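Local coordinates for protein hydroxyethylphosphonate dioxygenase (Streptomyces albus, PDB 6B9R) that uses iron and dioxygen to act on 2-hydroxyethylphosphonate, probably breaking its carbon-carbon bond to give hydroxymethylphosphonate, at residues T342-D348 against T412-R418; T314-W318 against R329-L333. All coordinates share one frame; numbering follows the deposited sequence.

Contact 1. Residues T342-D348 against T412-R418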
# COMPACT_ATOMS: atom_id res chain seq x y z
N THR A 342 8.30 12.05 0.51
CA THR A 342 7.95 13.34 -0.06
C THR A 342 9.17 14.25 0.01
O THR A 342 9.68 14.51 1.11
CB THR A 342 6.76 13.96 0.67
OG1 THR A 342 5.58 13.19 0.40
CG2 THR A 342 6.52 15.38 0.18
N THR A 343 9.65 14.70 -1.14
CA THR A 343 10.74 15.67 -1.24
C THR A 343 10.20 16.89 -1.97
O THR A 343 9.66 16.77 -3.07
CB THR A 343 11.94 15.12 -2.02
OG1 THR A 343 12.39 13.90 -1.43
CG2 THR A 343 13.09 16.14 -2.07
N SER A 344 10.35 18.06 -1.36
CA SER A 344 9.94 19.31 -1.97
C SER A 344 11.17 20.19 -2.15
O SER A 344 11.95 20.37 -1.20
CB SER A 344 8.87 19.99 -1.12
OG SER A 344 9.35 20.18 0.20
N LEU A 345 11.34 20.73 -3.35
CA LEU A 345 12.53 21.50 -3.68
C LEU A 345 12.21 22.71 -4.54
O LEU A 345 11.39 22.64 -5.46
CB LEU A 345 13.56 20.66 -4.43
CG LEU A 345 14.12 19.45 -3.68
CD1 LEU A 345 14.86 18.52 -4.64
CD2 LEU A 345 15.03 19.91 -2.56
N ALA A 346 12.89 23.82 -4.25
CA ALA A 346 13.05 24.88 -5.23
C ALA A 346 14.35 24.59 -5.97
O ALA A 346 15.38 24.32 -5.35
CB ALA A 346 13.10 26.27 -4.57
N VAL A 347 14.30 24.61 -7.30
CA VAL A 347 15.43 24.22 -8.13
C VAL A 347 15.83 25.41 -8.98
O VAL A 347 15.07 25.84 -9.86
CB VAL A 347 15.09 23.02 -9.03
CG1 VAL A 347 16.33 22.61 -9.84
CG2 VAL A 347 14.55 21.86 -8.19
N ASP A 348 17.03 25.95 -8.75
CA ASP A 348 17.61 26.92 -9.66
C ASP A 348 18.39 26.15 -10.71
O ASP A 348 19.35 25.44 -10.38
CB ASP A 348 18.53 27.90 -8.93
CG ASP A 348 17.76 28.83 -8.02
OD1 ASP A 348 16.70 29.32 -8.45
OD2 ASP A 348 18.21 29.06 -6.88
N THR A 412 17.16 29.93 -14.09
CA THR A 412 15.73 30.04 -13.89
C THR A 412 15.32 29.02 -12.84
O THR A 412 16.03 28.04 -12.60
CB THR A 412 14.96 29.84 -15.20
OG1 THR A 412 13.57 30.12 -15.00
CG2 THR A 412 15.12 28.43 -15.68
N GLU A 413 14.17 29.27 -12.22
CA GLU A 413 13.74 28.49 -11.07
C GLU A 413 12.53 27.63 -11.42
O GLU A 413 11.64 28.08 -12.15
CB GLU A 413 13.40 29.40 -9.89
CG GLU A 413 13.24 28.66 -8.57
CD GLU A 413 12.81 29.59 -7.44
OE1 GLU A 413 12.11 30.58 -7.73
OE2 GLU A 413 13.18 29.33 -6.27
N LEU A 414 12.49 26.42 -10.88
CA LEU A 414 11.27 25.64 -10.94
C LEU A 414 10.97 25.04 -9.57
O LEU A 414 11.85 24.94 -8.71
CB LEU A 414 11.33 24.54 -12.01
CG LEU A 414 12.31 23.37 -12.03
CD1 LEU A 414 11.99 22.33 -10.95
CD2 LEU A 414 12.25 22.74 -13.41
N LEU A 415 9.72 24.66 -9.39
CA LEU A 415 9.26 24.00 -8.17
C LEU A 415 9.16 22.51 -8.46
O LEU A 415 8.63 22.11 -9.50
CB LEU A 415 7.90 24.56 -7.75
CG LEU A 415 7.21 23.99 -6.51
CD1 LEU A 415 8.06 24.17 -5.27
CD2 LEU A 415 5.85 24.68 -6.35
N MET A 416 9.68 21.68 -7.54
CA MET A 416 9.66 20.23 -7.71
C MET A 416 9.05 19.58 -6.47
O MET A 416 9.50 19.84 -5.34
CB MET A 416 11.09 19.68 -7.95
CG MET A 416 11.23 18.15 -7.87
SD MET A 416 12.97 17.63 -7.99
CE MET A 416 13.26 17.69 -9.75
N LEU A 417 8.02 18.77 -6.68
CA LEU A 417 7.44 17.97 -5.61
C LEU A 417 7.50 16.51 -6.03
O LEU A 417 6.96 16.15 -7.07
CB LEU A 417 5.98 18.36 -5.33
CG LEU A 417 5.38 17.49 -4.22
CD1 LEU A 417 6.08 17.72 -2.86
CD2 LEU A 417 3.89 17.72 -4.07
N ARG A 418 8.17 15.69 -5.22
CA ARG A 418 8.34 14.27 -5.45
C ARG A 418 7.62 13.53 -4.34
O ARG A 418 7.76 13.89 -3.17
CB ARG A 418 9.82 13.90 -5.46
CG ARG A 418 10.71 14.95 -6.09
CD ARG A 418 12.18 14.61 -5.87
NE ARG A 418 12.85 14.33 -7.13
CZ ARG A 418 13.97 13.62 -7.23
NH1 ARG A 418 14.53 13.09 -6.14
NH2 ARG A 418 14.53 13.43 -8.42

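Contact 2. Residues T314-W318 against R329-L333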
# COMPACT_ATOMS: atom_id res chain seq x y z
N THR A 314 15.63 30.31 5.90
CA THR A 314 16.49 29.42 6.68
C THR A 314 16.57 28.01 6.08
O THR A 314 17.20 27.13 6.68
CB THR A 314 15.98 29.35 8.11
OG1 THR A 314 14.60 28.98 8.09
CG2 THR A 314 16.15 30.72 8.79
N ALA A 315 15.97 27.80 4.92
CA ALA A 315 15.93 26.48 4.30
C ALA A 315 17.32 26.03 3.86
O ALA A 315 18.15 26.84 3.45
CB ALA A 315 14.97 26.50 3.11
N SER A 316 17.57 24.72 3.95
CA SER A 316 18.86 24.16 3.53
C SER A 316 19.07 24.37 2.03
O SER A 316 18.15 24.21 1.23
CB SER A 316 18.92 22.66 3.83
OG SER A 316 19.05 22.40 5.22
N ARG A 317 20.31 24.72 1.66
CA ARG A 317 20.65 24.97 0.26
C ARG A 317 21.92 24.23 -0.10
O ARG A 317 22.86 24.17 0.70
CB ARG A 317 20.84 26.46 -0.01
CG ARG A 317 19.56 27.26 -0.01
CD ARG A 317 19.88 28.75 0.05
NE ARG A 317 18.66 29.54 -0.09
CZ ARG A 317 17.91 29.93 0.94
NH1 ARG A 317 18.27 29.60 2.17
NH2 ARG A 317 16.81 30.64 0.74
N TRP A 318 21.95 23.64 -1.30
CA TRP A 318 23.16 22.97 -1.76
C TRP A 318 23.12 22.89 -3.28
O TRP A 318 22.10 23.13 -3.92
CB TRP A 318 23.33 21.58 -1.13
CG TRP A 318 22.33 20.54 -1.56
CD1 TRP A 318 22.58 19.49 -2.41
CD2 TRP A 318 20.96 20.41 -1.15
NE1 TRP A 318 21.44 18.73 -2.56
CE2 TRP A 318 20.43 19.28 -1.80
CE3 TRP A 318 20.13 21.17 -0.32
CZ2 TRP A 318 19.11 18.87 -1.63
CZ3 TRP A 318 18.81 20.76 -0.15
CH2 TRP A 318 18.31 19.61 -0.81
N ARG A 329 20.99 24.47 -8.19
CA ARG A 329 21.06 24.81 -6.77
C ARG A 329 19.70 24.46 -6.18
O ARG A 329 18.67 24.94 -6.65
CB ARG A 329 21.40 26.29 -6.56
CG ARG A 329 21.96 26.59 -5.16
CD ARG A 329 20.85 26.73 -4.13
NE ARG A 329 19.96 27.83 -4.48
CZ ARG A 329 20.14 29.11 -4.14
NH1 ARG A 329 21.20 29.49 -3.41
NH2 ARG A 329 19.25 30.01 -4.52
N PHE A 330 19.71 23.59 -5.17
CA PHE A 330 18.47 23.13 -4.56
C PHE A 330 18.23 23.85 -3.25
O PHE A 330 19.17 24.14 -2.51
CB PHE A 330 18.50 21.63 -4.29
CG PHE A 330 18.67 20.77 -5.51
CD1 PHE A 330 17.77 20.83 -6.57
CD2 PHE A 330 19.70 19.85 -5.58
CE1 PHE A 330 17.92 20.00 -7.68
CE2 PHE A 330 19.86 19.02 -6.68
CZ PHE A 330 18.97 19.11 -7.74
N THR A 331 16.95 24.11 -2.95
CA THR A 331 16.50 24.61 -1.66
C THR A 331 15.46 23.64 -1.13
O THR A 331 14.50 23.31 -1.85
CB THR A 331 15.92 26.02 -1.77
OG1 THR A 331 16.90 26.92 -2.30
CG2 THR A 331 15.49 26.53 -0.39
N GLN A 332 15.64 23.17 0.10
CA GLN A 332 14.74 22.19 0.69
C GLN A 332 13.50 22.89 1.25
O GLN A 332 13.62 23.80 2.09
CB GLN A 332 15.45 21.40 1.79
CG GLN A 332 14.55 20.46 2.62
CD GLN A 332 15.24 19.92 3.87
OE1 GLN A 332 16.41 19.52 3.83
NE2 GLN A 332 14.53 19.92 5.00
N LEU A 333 12.32 22.48 0.79
CA LEU A 333 11.08 23.09 1.22
C LEU A 333 10.41 22.19 2.25
O LEU A 333 10.98 21.19 2.71
CB LEU A 333 10.19 23.39 -0.00
CG LEU A 333 10.95 24.11 -1.14
CD1 LEU A 333 10.06 24.26 -2.38
CD2 LEU A 333 11.48 25.46 -0.65
O HOH W 1 15.36 23.17 4.66
O HOH W 2 16.56 29.57 -2.21

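Contact 1. Residues T342-D348 against T412-R418
Thr343, Leu345 and Val347 pair with Arg418, Met416 and Leu414 in an antiparallel ladder between two inner strands of a seven-stranded sheet. Each pair makes two backbone hydrogen bonds, with Leu414 N to Val347 O at 2.8 Å. CA-H...O contacts supplement them.

Apolar packing follows on the same face. Leu414 CG stands between its backbone N and carbonyl carbon (chi1 63°), a turn that brings CD1 to 3.7 Å from Val347 CB. Alongside, Leu345 CD1 meets Met416 SD at 3.9 Å, and Leu250 of the second subunit packs on both residues.

Arg418 adds polar bonds there: CD passes Thr343 CB, NE bonds to Gln365 OE1 and NH1 to Ala247 O and Ala248 O of the second subunit.

At the other end Asp348 OD1 lies 3.5 Å from Glu413 CG. The two carboxylates probably repel, which a salt bridge from Arg329 to Asp348 OD2 probably offsets in part. An alanine at Glu413 would remove CG from beside Asp348 OD1 and OE2 from beside Ala346 CB, and would probably leave Asp348 freer to turn. The opposite face packs on strands 152-158 and 202-208; there Leu417 CD1 sits 3.9 Å from Thr342 CG2.

Contact 2. Residues T314-W318 against R329-L333
Trp318 lays the face of its indole over Phe330 CB in a beta hairpin, strands 317-320 and 328-332, where each residue's N bonds to the other's O, the shorter bond being Phe330 N to Trp318 O at 2.7 Å. From Trp318 CB, with chi1 at 69°, the ring folds back across the partner strand. The six-membered ring takes Phe330 CB in a CH-pi contact, 3.9 Å from its centroid and 10° off the normal. NE1 lies 3.7 Å from Phe330 CD2, near the edge of the phenyl ring; the five-membered ring and phenyl planes are an oblique 55° apart. NE1 gives its hydrogen bond to Leu250 O of the second subunit. CE3 approaches Phe330 O, and CZ3 meets Gln332 CB in the ring plane at 3.9 Å.

On the face carrying Arg317 and Thr331, a water accepts from Arg317 NE (3.0 Å) and hydrogen-bonds Thr331 OG1 (2.7 Å); Arg317 NH2 bonds to Gly312 O and NH1 to Arg313 O. Strand 317-320 is one edge of the sheet within the chain, and strand 328-332 separates it from strand 343-349. From the second subunit, Arg249 (helix 238-249) packs on the indole and Arg259 (helix 253-260) makes a cation-pi contact.

How the contacts relate
Both contacts belong to one antiparallel sheet, in which strands 328-332 and 343-349 are neighbours, so the two pairings continue one another outward. Contact 1 lies in the buried middle, with a full ladder and mostly aliphatic packing; contact 2 forms the partly exposed margin, with a short hairpin, an oblique Trp-Phe pair, arginines and bridging waters. The seam between them is sealed by the Arg329 NH2 to Asp348 OD2 salt bridge (2.8 Å), a probable hydrogen bond from Thr331 N to Ala346 O, and Leu333 CD1 packed on the backbone of Leu345 and Ala346. Leu250 of the second subunit touches both, placing this face of the sheet at the dimer interface.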